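Local coordinates for protein importin-95 (Chaetomium thermophilum, PDB 4XRI) that probably serves as a nuclear import receptor of the importin beta family, a flexible HEAT-repeat protein thought to bind small GTPases, at residues Thr40-Ser43 / Gln44-Thr48; Ala66-Ala69 / Leu70-Ala73; Asn638-Glu641 / Glu642-Ala645; Glu684-Gln687 / Pro688-Asn692. The protein carries 2 engineered substitutions. All blocks are in the same frame, centred on the assembly; numbering follows the deposited sequence.

Contact 1 of 4, residues Thr40-Ser43 / Gln44-Thr48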
ATOM      1  N   THR A  40      -5.740  -9.735 -39.211  1.00 74.26           N
ATOM      2  CA  THR A  40      -6.108 -10.097 -40.578  1.00 78.00           C
ATOM      3  C   THR A  40      -6.675 -11.520 -40.659  1.00 75.49           C
ATOM      4  O   THR A  40      -7.676 -11.751 -41.338  1.00 75.16           O
ATOM      5  CB  THR A  40      -4.908  -9.945 -41.546  1.00 92.67           C
ATOM      6  OG1 THR A  40      -5.314 -10.302 -42.870  1.00 90.75           O
ATOM      7  CG2 THR A  40      -3.722 -10.801 -41.125  1.00 90.62           C
ATOM      8  N   ASN A  41      -6.046 -12.468 -39.969  1.00 75.93           N
ATOM      9  CA  ASN A  41      -6.537 -13.838 -39.925  1.00 70.75           C
ATOM     10  C   ASN A  41      -6.121 -14.474 -38.609  1.00 69.41           C
ATOM     11  O   ASN A  41      -5.021 -15.018 -38.489  1.00 67.18           O
ATOM     12  CB  ASN A  41      -6.014 -14.653 -41.113  1.00 68.13           C
ATOM     13  CG  ASN A  41      -6.723 -15.994 -41.273  1.00 65.28           C
ATOM     14  OD1 ASN A  41      -7.273 -16.544 -40.319  1.00 69.50           O
ATOM     15  ND2 ASN A  41      -6.707 -16.526 -42.490  1.00 70.75           N
ATOM     16  N   PHE A  42      -7.012 -14.404 -37.627  1.00 69.96           N
ATOM     17  CA  PHE A  42      -6.709 -14.850 -36.273  1.00 66.96           C
ATOM     18  C   PHE A  42      -6.388 -16.341 -36.214  1.00 63.64           C
ATOM     19  O   PHE A  42      -5.460 -16.756 -35.521  1.00 63.96           O
ATOM     20  CB  PHE A  42      -7.875 -14.526 -35.341  1.00 63.09           C
ATOM     21  CG  PHE A  42      -7.607 -14.849 -33.902  1.00 59.61           C
ATOM     22  CD1 PHE A  42      -6.664 -14.134 -33.184  1.00 57.47           C
ATOM     23  CD2 PHE A  42      -8.301 -15.863 -33.266  1.00 54.32           C
ATOM     24  CE1 PHE A  42      -6.414 -14.427 -31.858  1.00 53.66           C
ATOM     25  CE2 PHE A  42      -8.055 -16.161 -31.939  1.00 46.86           C
ATOM     26  CZ  PHE A  42      -7.111 -15.443 -31.235  1.00 50.33           C
ATOM     27  N   SER A  43      -7.152 -17.140 -36.950  1.00 56.57           N
ATOM     28  CA  SER A  43      -6.953 -18.586 -36.970  1.00 58.54           C
ATOM     29  C   SER A  43      -5.589 -18.960 -37.539  1.00 62.28           C
ATOM     30  O   SER A  43      -4.884 -19.803 -36.983  1.00 65.08           O
ATOM     31  CB  SER A  43      -8.059 -19.268 -37.778  1.00 60.26           C
ATOM     32  OG  SER A  43      -9.312 -19.132 -37.130  1.00 69.48           O
ATOM     33  N   GLN A  44      -5.219 -18.324 -38.646  1.00 62.60           N
ATOM     34  CA  GLN A  44      -3.939 -18.596 -39.289  1.00 68.22           C
ATOM     35  C   GLN A  44      -2.790 -18.138 -38.400  1.00 58.81           C
ATOM     36  O   GLN A  44      -1.716 -18.744 -38.389  1.00 58.44           O
ATOM     37  CB  GLN A  44      -3.866 -17.908 -40.653  1.00 74.54           C
ATOM     38  CG  GLN A  44      -3.035 -18.659 -41.679  1.00 81.68           C
ATOM     39  CD  GLN A  44      -3.621 -20.016 -42.022  1.00 83.39           C
ATOM     40  OE1 GLN A  44      -4.817 -20.254 -41.846  1.00 87.78           O
ATOM     41  NE2 GLN A  44      -2.777 -20.918 -42.511  1.00 76.51           N
ATOM     42  N   TYR A  45      -3.031 -17.061 -37.659  1.00 55.72           N
ATOM     43  CA  TYR A  45      -2.082 -16.559 -36.671  1.00 55.93           C
ATOM     44  C   TYR A  45      -1.829 -17.619 -35.604  1.00 55.58           C
ATOM     45  O   TYR A  45      -0.686 -17.874 -35.225  1.00 57.87           O
ATOM     46  CB  TYR A  45      -2.611 -15.265 -36.044  1.00 51.88           C
ATOM     47  CG  TYR A  45      -1.737 -14.656 -34.966  1.00 53.55           C
ATOM     48  CD1 TYR A  45      -0.478 -14.151 -35.264  1.00 54.81           C
ATOM     49  CD2 TYR A  45      -2.190 -14.552 -33.656  1.00 56.68           C
ATOM     50  CE1 TYR A  45       0.316 -13.580 -34.283  1.00 55.18           C
ATOM     51  CE2 TYR A  45      -1.406 -13.983 -32.669  1.00 57.28           C
ATOM     52  CZ  TYR A  45      -0.155 -13.496 -32.988  1.00 55.70           C
ATOM     53  OH  TYR A  45       0.629 -12.931 -32.009  1.00 52.78           O
ATOM     54  N   LEU A  46      -2.906 -18.244 -35.138  1.00 54.82           N
ATOM     55  CA  LEU A  46      -2.816 -19.297 -34.133  1.00 59.63           C
ATOM     56  C   LEU A  46      -2.048 -20.505 -34.656  1.00 56.55           C
ATOM     57  O   LEU A  46      -1.158 -21.024 -33.982  1.00 49.32           O
ATOM     58  CB  LEU A  46      -4.210 -19.733 -33.675  1.00 56.40           C
ATOM     59  CG  LEU A  46      -5.075 -18.677 -32.988  1.00 57.58           C
ATOM     60  CD1 LEU A  46      -6.303 -19.322 -32.359  1.00 54.02           C
ATOM     61  CD2 LEU A  46      -4.271 -17.911 -31.952  1.00 53.01           C
ATOM     62  N   LEU A  47      -2.403 -20.947 -35.859  1.00 55.58           N
ATOM     63  CA  LEU A  47      -1.751 -22.090 -36.489  1.00 54.40           C
ATOM     64  C   LEU A  47      -0.258 -21.867 -36.670  1.00 58.24           C
ATOM     65  O   LEU A  47       0.555 -22.720 -36.313  1.00 64.81           O
ATOM     66  CB  LEU A  47      -2.389 -22.386 -37.845  1.00 57.79           C
ATOM     67  CG  LEU A  47      -3.704 -23.160 -37.798  1.00 61.03           C
ATOM     68  CD1 LEU A  47      -4.300 -23.291 -39.188  1.00 61.88           C
ATOM     69  CD2 LEU A  47      -3.459 -24.523 -37.188  1.00 52.19           C
ATOM     70  N   THR A  48       0.090 -20.715 -37.233  1.00 54.71           N
ATOM     71  CA  THR A  48       1.483 -20.354 -37.464  1.00 53.62           C
ATOM     72  C   THR A  48       2.297 -20.419 -36.177  1.00 58.01           C
ATOM     73  O   THR A  48       3.390 -20.989 -36.142  1.00 57.86           O
ATOM     74  CB  THR A  48       1.606 -18.936 -38.057  1.00 55.38           C
ATOM     75  OG1 THR A  48       0.859 -18.862 -39.279  1.00 58.27           O
ATOM     76  CG2 THR A  48       3.063 -18.600 -38.335  1.00 61.25           C
TER
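Gln-44 O is gripped twice, by Thr-48 N and by Thr-48 OG1, while the backbone N of Gln-44 is capped by Asn-41. The hydroxyl bond is short, 2.7 Å from Thr-48 OG1 to Gln-44 O. The two donors arrive from opposite faces of the carbonyl plane. Asn-41 stands at the N-cap of helix 42-54. Its CG is anti to the backbone N (chi1 -168°), which brings the amide over the first turn. There Asn-41 OD1 accepts from Gln-44 N at 3.2 Å. The N-H aims well, at 165°, but the donor lies above the amide plane rather than on a lone pair. Gln-44 CB comes in on the same amide, 3.5 Å from Asn-41 CG. The backbone O of Asn-41 takes Tyr-45 N.

Phe-42 and Leu-46 carry the apolar side. Leu-46 CD2 makes a CH-pi contact over one ring face, 4.2 Å from the centroid of Phe-42 and offset toward the rim. Its sister methyl, Leu-46 CD1, meets Phe-42 CE2 at 3.6 Å. Leu-46 also touches Trp-89 and Val-101, and Tyr-45 packs on helix 24-40. The cap gives a partner to an N-H of the first turn, which has no carbonyl four residues back within this helix. The amide oxygen probably also meets the positive end of the helix dipole, on the exposed side away from the buried ring.

Contact 2 of 4, residues Ala66-Ala69 / Leu70-Ala73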
ATOM      1  N   ALA A  66       7.135 -18.038 -29.564  1.00 46.57           N
ATOM      2  CA  ALA A  66       5.946 -18.418 -30.317  1.00 50.52           C
ATOM      3  C   ALA A  66       4.827 -18.851 -29.379  1.00 55.36           C
ATOM      4  O   ALA A  66       3.672 -18.461 -29.550  1.00 53.27           O
ATOM      5  CB  ALA A  66       6.272 -19.532 -31.300  1.00 41.05           C
ATOM      6  N   GLY A  67       5.184 -19.660 -28.386  1.00 53.17           N
ATOM      7  CA  GLY A  67       4.225 -20.161 -27.419  1.00 51.88           C
ATOM      8  C   GLY A  67       3.632 -19.059 -26.565  1.00 54.92           C
ATOM      9  O   GLY A  67       2.440 -19.074 -26.259  1.00 40.35           O
ATOM     10  N   ILE A  68       4.467 -18.100 -26.177  1.00 45.94           N
ATOM     11  CA  ILE A  68       4.009 -16.974 -25.371  1.00 51.66           C
ATOM     12  C   ILE A  68       3.048 -16.102 -26.165  1.00 52.51           C
ATOM     13  O   ILE A  68       1.997 -15.702 -25.663  1.00 54.71           O
ATOM     14  CB  ILE A  68       5.183 -16.105 -24.874  1.00 52.15           C
ATOM     15  CG1 ILE A  68       6.115 -16.931 -23.991  1.00 53.50           C
ATOM     16  CG2 ILE A  68       4.666 -14.898 -24.110  1.00 48.88           C
ATOM     17  CD1 ILE A  68       5.401 -17.686 -22.901  1.00 55.35           C
ATOM     18  N   ALA A  69       3.416 -15.820 -27.411  1.00 46.51           N
ATOM     19  CA  ALA A  69       2.578 -15.032 -28.307  1.00 56.55           C
ATOM     20  C   ALA A  69       1.234 -15.713 -28.527  1.00 62.10           C
ATOM     21  O   ALA A  69       0.191 -15.060 -28.549  1.00 57.88           O
ATOM     22  CB  ALA A  69       3.285 -14.808 -29.637  1.00 56.43           C
ATOM     23  N   LEU A  70       1.274 -17.031 -28.686  1.00 56.15           N
ATOM     24  CA  LEU A  70       0.070 -17.837 -28.856  1.00 52.92           C
ATOM     25  C   LEU A  70      -0.822 -17.751 -27.625  1.00 49.41           C
ATOM     26  O   LEU A  70      -2.031 -17.549 -27.734  1.00 47.25           O
ATOM     27  CB  LEU A  70       0.442 -19.293 -29.137  1.00 45.19           C
ATOM     28  CG  LEU A  70      -0.706 -20.295 -29.270  1.00 45.46           C
ATOM     29  CD1 LEU A  70      -1.602 -19.936 -30.441  1.00 44.14           C
ATOM     30  CD2 LEU A  70      -0.153 -21.707 -29.422  1.00 46.70           C
ATOM     31  N   LYS A  71      -0.211 -17.909 -26.455  1.00 43.56           N
ATOM     32  CA  LYS A  71      -0.913 -17.779 -25.185  1.00 47.51           C
ATOM     33  C   LYS A  71      -1.591 -16.418 -25.072  1.00 58.18           C
ATOM     34  O   LYS A  71      -2.749 -16.318 -24.662  1.00 50.71           O
ATOM     35  CB  LYS A  71       0.057 -17.986 -24.015  1.00 48.25           C
ATOM     36  CG  LYS A  71      -0.577 -17.882 -22.631  1.00 55.96           C
ATOM     37  CD  LYS A  71      -0.315 -16.526 -21.983  1.00 62.47           C
ATOM     38  CE  LYS A  71       1.171 -16.269 -21.784  1.00 63.00           C
ATOM     39  NZ  LYS A  71       1.413 -14.968 -21.097  1.00 58.72           N
ATOM     40  N   ASN A  72      -0.859 -15.373 -25.444  1.00 58.63           N
ATOM     41  CA  ASN A  72      -1.360 -14.007 -25.347  1.00 55.39           C
ATOM     42  C   ASN A  72      -2.416 -13.677 -26.392  1.00 55.69           C
ATOM     43  O   ASN A  72      -3.047 -12.621 -26.336  1.00 62.85           O
ATOM     44  CB  ASN A  72      -0.205 -13.014 -25.468  1.00 48.94           C
ATOM     45  CG  ASN A  72       0.681 -12.994 -24.241  1.00 50.57           C
ATOM     46  OD1 ASN A  72       0.255 -13.370 -23.150  1.00 55.94           O
ATOM     47  ND2 ASN A  72       1.918 -12.547 -24.412  1.00 51.65           N
ATOM     48  N   ALA A  73      -2.606 -14.580 -27.348  1.00 47.80           N
ATOM     49  CA  ALA A  73      -3.570 -14.349 -28.415  1.00 50.75           C
ATOM     50  C   ALA A  73      -5.000 -14.518 -27.917  1.00 57.73           C
ATOM     51  O   ALA A  73      -5.941 -14.011 -28.528  1.00 55.76           O
ATOM     52  CB  ALA A  73      -3.305 -15.281 -29.584  1.00 49.28           C
TER
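Residues 66-69 and 70-73 follow one another along the last turns of helix 60-72, joined by successive i to i+4 backbone bonds. Leu-70 N donates to Ala-66 O, Lys-71 N to Gly-67 O and Asn-72 N to Ile-68 O. Each of these bonds is 2.9 Å long. Near the helix end Ala-73 N donates to Leu-70 O, three residues back, at 3.0 Å.

Ile-68 and Asn-72 lie side by side and point the same way. Ile-68 CG2 is the branch that touches, 3.6 Å from Asn-72 ND2. The Asn-72 amide sits close to the Ile-68 carbonyl, with Asn-72 CG 3.3 Å from Ile-68 O. Lys-71 reaches the oxygen of the same amide. Its chain leaves anti to the backbone N, then bends at chi2 (-101°) and chi3 (-61°). These bends carry Lys-71 CE past Ile-68 O, at 4.0 Å, and curl the ammonium back over the next residue. Lys-71 NZ donates to Asn-72 OD1 at 2.8 Å, tilted 30° from the carbonyl plane. With an alanine here, Asn-72 OD1 would lose its ammonium donor and the amide would probably be freer to turn. Lys-71 also packs on Gln-122 and Ala-126 of helix 114-131, and Leu-70 on Val-123. The Lys-71 O accepts from Ser-75 OG. Charge and amide thus meet near the helix C-terminus, where the ammonium is likely to be favoured by the negative end of the helix dipole.

Contact 3 of 4, residues Asn638-Glu641 / Glu642-Ala645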
ATOM      1  N   ASN A 638      -6.084  29.113   5.234  1.00 40.21           N
ATOM      2  CA  ASN A 638      -6.507  28.726   6.576  1.00 42.19           C
ATOM      3  C   ASN A 638      -5.949  29.670   7.634  1.00 44.28           C
ATOM      4  O   ASN A 638      -6.586  29.921   8.656  1.00 44.27           O
ATOM      5  CB  ASN A 638      -6.073  27.292   6.880  1.00 49.54           C
ATOM      6  CG  ASN A 638      -6.389  26.875   8.306  1.00 66.80           C
ATOM      7  OD1 ASN A 638      -7.491  26.411   8.598  1.00 76.83           O
ATOM      8  ND2 ASN A 638      -5.417  27.030   9.199  1.00 70.74           N
ATOM      9  N   ALA A 639      -4.757  30.195   7.370  1.00 46.47           N
ATOM     10  CA  ALA A 639      -4.069  31.061   8.317  1.00 42.30           C
ATOM     11  C   ALA A 639      -4.585  32.496   8.259  1.00 45.81           C
ATOM     12  O   ALA A 639      -4.787  33.131   9.293  1.00 45.53           O
ATOM     13  CB  ALA A 639      -2.572  31.032   8.059  1.00 42.93           C
ATOM     14  N   MET A 640      -4.796  33.005   7.050  1.00 40.54           N
ATOM     15  CA  MET A 640      -5.185  34.400   6.875  1.00 44.49           C
ATOM     16  C   MET A 640      -6.700  34.600   6.877  1.00 41.83           C
ATOM     17  O   MET A 640      -7.181  35.708   7.106  1.00 48.52           O
ATOM     18  CB  MET A 640      -4.583  34.955   5.581  1.00 39.94           C
ATOM     19  CG  MET A 640      -3.061  35.027   5.601  1.00 43.88           C
ATOM     20  SD  MET A 640      -2.367  35.906   4.189  1.00 42.01           S
ATOM     21  CE  MET A 640      -3.049  37.543   4.434  1.00 34.28           C
ATOM     22  N   GLU A 641      -7.439  33.522   6.624  1.00 44.37           N
ATOM     23  CA  GLU A 641      -8.902  33.545   6.614  1.00 46.37           C
ATOM     24  C   GLU A 641      -9.453  34.610   5.663  1.00 43.73           C
ATOM     25  O   GLU A 641      -9.099  34.624   4.488  1.00 39.77           O
ATOM     26  CB  GLU A 641      -9.438  33.743   8.037  1.00 50.27           C
ATOM     27  CG  GLU A 641      -9.176  32.535   8.930  1.00 59.33           C
ATOM     28  CD  GLU A 641      -9.683  32.703  10.348  1.00 73.48           C
ATOM     29  OE1 GLU A 641      -9.632  33.832  10.874  1.00 84.95           O
ATOM     30  OE2 GLU A 641     -10.136  31.700  10.937  1.00 77.23           O
ATOM     31  N   GLU A 642     -10.311  35.498   6.158  1.00 43.56           N
ATOM     32  CA  GLU A 642     -10.940  36.505   5.299  1.00 42.20           C
ATOM     33  C   GLU A 642      -9.920  37.454   4.668  1.00 35.22           C
ATOM     34  O   GLU A 642     -10.185  38.061   3.633  1.00 42.12           O
ATOM     35  CB  GLU A 642     -11.984  37.312   6.078  1.00 43.31           C
ATOM     36  CG  GLU A 642     -11.546  37.749   7.464  1.00 64.84           C
ATOM     37  CD  GLU A 642     -11.715  36.653   8.500  1.00 75.42           C
ATOM     38  OE1 GLU A 642     -10.947  36.642   9.487  1.00 78.15           O
ATOM     39  OE2 GLU A 642     -12.613  35.801   8.322  1.00 74.24           O
ATOM     40  N   GLU A 643      -8.749  37.570   5.286  1.00 35.44           N
ATOM     41  CA  GLU A 643      -7.660  38.367   4.725  1.00 44.88           C
ATOM     42  C   GLU A 643      -7.138  37.764   3.420  1.00 45.81           C
ATOM     43  O   GLU A 643      -6.487  38.447   2.628  1.00 50.99           O
ATOM     44  CB  GLU A 643      -6.512  38.498   5.729  1.00 47.97           C
ATOM     45  CG  GLU A 643      -6.293  39.911   6.238  1.00 68.39           C
ATOM     46  CD  GLU A 643      -4.911  40.106   6.836  1.00 74.20           C
ATOM     47  OE1 GLU A 643      -4.668  39.608   7.957  1.00 72.77           O
ATOM     48  OE2 GLU A 643      -4.065  40.753   6.179  1.00 72.18           O
ATOM     49  N   PHE A 644      -7.432  36.487   3.201  1.00 47.04           N
ATOM     50  CA  PHE A 644      -6.983  35.783   2.003  1.00 37.80           C
ATOM     51  C   PHE A 644      -7.797  36.185   0.773  1.00 41.90           C
ATOM     52  O   PHE A 644      -7.365  35.977  -0.360  1.00 33.79           O
ATOM     53  CB  PHE A 644      -7.063  34.268   2.220  1.00 39.61           C
ATOM     54  CG  PHE A 644      -6.566  33.456   1.058  1.00 38.74           C
ATOM     55  CD1 PHE A 644      -5.217  33.178   0.922  1.00 38.27           C
ATOM     56  CD2 PHE A 644      -7.449  32.965   0.109  1.00 33.86           C
ATOM     57  CE1 PHE A 644      -4.756  32.427  -0.142  1.00 35.68           C
ATOM     58  CE2 PHE A 644      -6.992  32.221  -0.959  1.00 37.93           C
ATOM     59  CZ  PHE A 644      -5.643  31.948  -1.082  1.00 37.85           C
ATOM     60  N   ALA A 645      -8.966  36.773   1.008  1.00 39.93           N
ATOM     61  CA  ALA A 645      -9.895  37.141  -0.060  1.00 33.99           C
ATOM     62  C   ALA A 645      -9.260  37.983  -1.164  1.00 34.76           C
ATOM     63  O   ALA A 645      -9.660  37.893  -2.326  1.00 40.54           O
ATOM     64  CB  ALA A 645     -11.084  37.883   0.526  1.00 44.56           C
TER
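Glu-641 takes a positive phi (55°) with psi -126°, and this takes the chain out of helix 625-640 and into a turn. Glu-642 then sets its CG between its own N and carbonyl carbon (chi1 44°) and bends again at chi2. Its carboxylate is thereby laid back alongside Glu-641. The two side chains run the same way with their carboxylate planes steeply turned against each other. Glu-641 OE1 and Glu-642 OE1 are 3.4 Å apart, a closeness of like charges that is probably unfavourable. A long, weak ion pair from Glu-641 OE1 to Lys-599 may ease it in part.

Met-640 bends at chi3, and its terminal methyl swings over Glu-643. Met-640 CE lies 3.8 Å from Glu-643 CB and 3.8 Å from Glu-643 OE2. On the buried side Met-640 CB meets Phe-644 CB at 4.2 Å. The Phe-644 ring is directed into the interior, where it touches Ile-633, Ala-637 and Leu-682. It also stacks edge-to-face with Tyr-647.

Two i to i+3 bonds cross from one segment to the other. Glu-643 N donates to Met-640 O at 3.0 Å, and Phe-644 N to Glu-641 O at 2.8 Å. In both, the donor stands above the carbonyl plane. The angles of Glu-641 and Glu-642 with the first bond are close to a type II' beta turn over 640-643. The turn overlaps a 3-10 segment, 642-644, making the short linker from helix 625-640 to helix 648-660 in this HEAT-repeat solenoid.

Contact 4 of 4, residues Glu684-Gln687 / Pro688-Asn692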
ATOM      1  N   GLU A 684     -18.595  33.540   4.213  1.00 48.56           N
ATOM      2  CA  GLU A 684     -19.498  34.249   3.311  1.00 49.71           C
ATOM      3  C   GLU A 684     -18.749  35.140   2.322  1.00 45.03           C
ATOM      4  O   GLU A 684     -19.300  35.554   1.303  1.00 41.78           O
ATOM      5  CB  GLU A 684     -20.488  35.083   4.122  1.00 56.84           C
ATOM      6  CG  GLU A 684     -21.218  34.285   5.190  1.00 65.77           C
ATOM      7  CD  GLU A 684     -22.164  35.135   6.011  1.00 75.69           C
ATOM      8  OE1 GLU A 684     -22.145  36.373   5.849  1.00 73.72           O
ATOM      9  OE2 GLU A 684     -22.929  34.564   6.818  1.00 78.06           O
ATOM     10  N   ARG A 685     -17.487  35.422   2.624  1.00 43.16           N
ATOM     11  CA  ARG A 685     -16.636  36.213   1.743  1.00 46.00           C
ATOM     12  C   ARG A 685     -16.304  35.446   0.459  1.00 45.25           C
ATOM     13  O   ARG A 685     -15.891  36.034  -0.543  1.00 41.75           O
ATOM     14  CB  ARG A 685     -15.352  36.612   2.477  1.00 52.47           C
ATOM     15  CG  ARG A 685     -14.422  37.525   1.699  1.00 56.31           C
ATOM     16  CD  ARG A 685     -15.146  38.760   1.200  1.00 56.82           C
ATOM     17  NE  ARG A 685     -14.274  39.639   0.424  1.00 57.27           N
ATOM     18  CZ  ARG A 685     -14.038  39.500  -0.877  1.00 59.92           C
ATOM     19  NH1 ARG A 685     -13.231  40.351  -1.498  1.00 62.96           N
ATOM     20  NH2 ARG A 685     -14.605  38.512  -1.552  1.00 51.58           N
ATOM     21  N   SER A 686     -16.502  34.132   0.491  1.00 42.11           N
ATOM     22  CA  SER A 686     -16.202  33.278  -0.654  1.00 42.96           C
ATOM     23  C   SER A 686     -17.418  33.080  -1.559  1.00 37.67           C
ATOM     24  O   SER A 686     -17.299  32.548  -2.663  1.00 41.22           O
ATOM     25  CB  SER A 686     -15.687  31.919  -0.179  1.00 46.23           C
ATOM     26  OG  SER A 686     -16.719  31.176   0.446  1.00 44.91           O
ATOM     27  N   GLN A 687     -18.581  33.514  -1.080  1.00 41.23           N
ATOM     28  CA  GLN A 687     -19.848  33.362  -1.804  1.00 39.32           C
ATOM     29  C   GLN A 687     -19.827  33.818  -3.272  1.00 39.44           C
ATOM     30  O   GLN A 687     -20.413  33.151  -4.123  1.00 39.77           O
ATOM     31  CB  GLN A 687     -20.962  34.113  -1.062  1.00 41.29           C
ATOM     32  CG  GLN A 687     -22.361  33.971  -1.667  1.00 38.13           C
ATOM     33  CD  GLN A 687     -22.658  35.007  -2.739  1.00 43.54           C
ATOM     34  OE1 GLN A 687     -22.243  36.162  -2.639  1.00 51.64           O
ATOM     35  NE2 GLN A 687     -23.366  34.590  -3.782  1.00 33.61           N
ATOM     36  N   PRO A 688     -19.170  34.955  -3.581  1.00 40.94           N
ATOM     37  CA  PRO A 688     -19.173  35.362  -4.993  1.00 41.99           C
ATOM     38  C   PRO A 688     -18.469  34.401  -5.959  1.00 45.41           C
ATOM     39  O   PRO A 688     -18.630  34.548  -7.171  1.00 45.33           O
ATOM     40  CB  PRO A 688     -18.441  36.710  -4.960  1.00 50.07           C
ATOM     41  CG  PRO A 688     -18.706  37.238  -3.609  1.00 52.77           C
ATOM     42  CD  PRO A 688     -18.670  36.041  -2.716  1.00 47.72           C
ATOM     43  N   TYR A 689     -17.704  33.443  -5.445  1.00 41.70           N
ATOM     44  CA  TYR A 689     -16.966  32.523  -6.307  1.00 39.60           C
ATOM     45  C   TYR A 689     -17.612  31.145  -6.364  1.00 38.03           C
ATOM     46  O   TYR A 689     -17.160  30.267  -7.099  1.00 39.81           O
ATOM     47  CB  TYR A 689     -15.521  32.380  -5.826  1.00 39.39           C
ATOM     48  CG  TYR A 689     -14.845  33.692  -5.509  1.00 40.07           C
ATOM     49  CD1 TYR A 689     -14.230  34.438  -6.506  1.00 45.02           C
ATOM     50  CD2 TYR A 689     -14.817  34.181  -4.210  1.00 44.46           C
ATOM     51  CE1 TYR A 689     -13.610  35.639  -6.217  1.00 45.99           C
ATOM     52  CE2 TYR A 689     -14.198  35.379  -3.911  1.00 46.19           C
ATOM     53  CZ  TYR A 689     -13.598  36.104  -4.918  1.00 51.97           C
ATOM     54  OH  TYR A 689     -12.981  37.296  -4.624  1.00 67.87           O
ATOM     55  N   CYS A 690     -18.673  30.962  -5.587  1.00 42.01           N
ATOM     56  CA  CYS A 690     -19.246  29.636  -5.396  1.00 34.40           C
ATOM     57  C   CYS A 690     -20.086  29.144  -6.569  1.00 36.94           C
ATOM     58  O   CYS A 690     -20.271  27.939  -6.730  1.00 43.39           O
ATOM     59  CB  CYS A 690     -20.080  29.611  -4.118  1.00 28.88           C
ATOM     60  SG  CYS A 690     -19.068  29.567  -2.625  1.00 37.56           S
ATOM     61  N   ASP A 691     -20.591  30.058  -7.393  1.00 30.10           N
ATOM     62  CA  ASP A 691     -21.339  29.644  -8.575  1.00 38.09           C
ATOM     63  C   ASP A 691     -20.396  29.007  -9.587  1.00 37.77           C
ATOM     64  O   ASP A 691     -20.741  28.021 -10.241  1.00 40.88           O
ATOM     65  CB  ASP A 691     -22.080  30.820  -9.214  1.00 43.28           C
ATOM     66  CG  ASP A 691     -23.052  30.372 -10.296  1.00 49.03           C
ATOM     67  OD1 ASP A 691     -24.056  29.709  -9.956  1.00 49.21           O
ATOM     68  OD2 ASP A 691     -22.815  30.682 -11.482  1.00 57.29           O
ATOM     69  N   ASN A 692     -19.207  29.586  -9.712  1.00 35.83           N
ATOM     70  CA  ASN A 692     -18.162  29.018 -10.554  1.00 37.49           C
ATOM     71  C   ASN A 692     -17.707  27.668 -10.017  1.00 35.10           C
ATOM     72  O   ASN A 692     -17.494  26.727 -10.782  1.00 37.31           O
ATOM     73  CB  ASN A 692     -16.973  29.973 -10.656  1.00 43.34           C
ATOM     74  CG  ASN A 692     -17.235  31.126 -11.600  1.00 52.89           C
ATOM     75  OD1 ASN A 692     -17.894  30.963 -12.625  1.00 63.36           O
ATOM     76  ND2 ASN A 692     -16.714  32.299 -11.260  1.00 47.41           N
TER
HETATM   77  O   HOH W   1     -21.462  32.692  -6.472  1.00 38.71           O
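Arg-685 and Tyr-689 set their flat groups edge to edge, with guanidinium and ring planes only 8° apart. This is not a stack: Tyr-689 OH lies at the guanidinium edge, near its plane, 3.7 Å from Arg-685 NH2. The other edge contacts of the ring are with the backbone. Tyr-689 CD2 is 3.3 Å from Ser-686 O, and Arg-685 O also lies near the ring plane. Beyond these segments, Tyr-689 packs on Met-648 and Tyr-656 of helix 648-660. The setting is the tight linker between helices 665-682 and 690-701 of the HEAT-repeat solenoid.

Arg-685 leaves anti to its backbone N and bends at chi2 (54°), which turns the guanidinium toward the tyrosine. Without the phenol ring, as with an alanine at this site, the guanidinium edge would probably lose its neighbour, and a gap is likely to open beside the Ser-686 carbonyl and Met-648. Gln-687 also bends at chi2, and its side chain crosses the Pro-688 ring at about a right angle. Gln-687 OE1 comes to 3.6 Å from Pro-688 CD. Cys-690 faces back to the linker and packs on Ile-721 and Ile-725. Ser-686 OG is bonded to Gly-683 O.

Two i to i+3 bonds wind the turn. Tyr-689 N donates to Ser-686 O at 3.0 Å, and Cys-690 N to Gln-687 O at 3.2 Å. Gln-687 O has a second donor, a water 2.6 Å away. The oxygen of that water accepts in turn from Asp-691 N at 2.9 Å.

In the fold
All four contacts are local and follow in series; none nests in or crosses another. Near the N terminus, contact 1 closes the turn between helices 24-40 and 42-54. Contact 2 then lies at the end of helix 60-72. The two touch: Leu-46 CD2 meets Ala-73 CB and Leu-70 CD1, joining two successive helices of the importin-beta N-terminal region. Far along the chain, contact 3 turns out of helix 625-640 and contact 4 links helices 665-682 and 690-701. These also touch, Ala-645 CB against Arg-685 CG. The two pairs lie far apart, with contacts 2 and 3 on opposite sides of the chain's centre, their own centres about 61 Å apart.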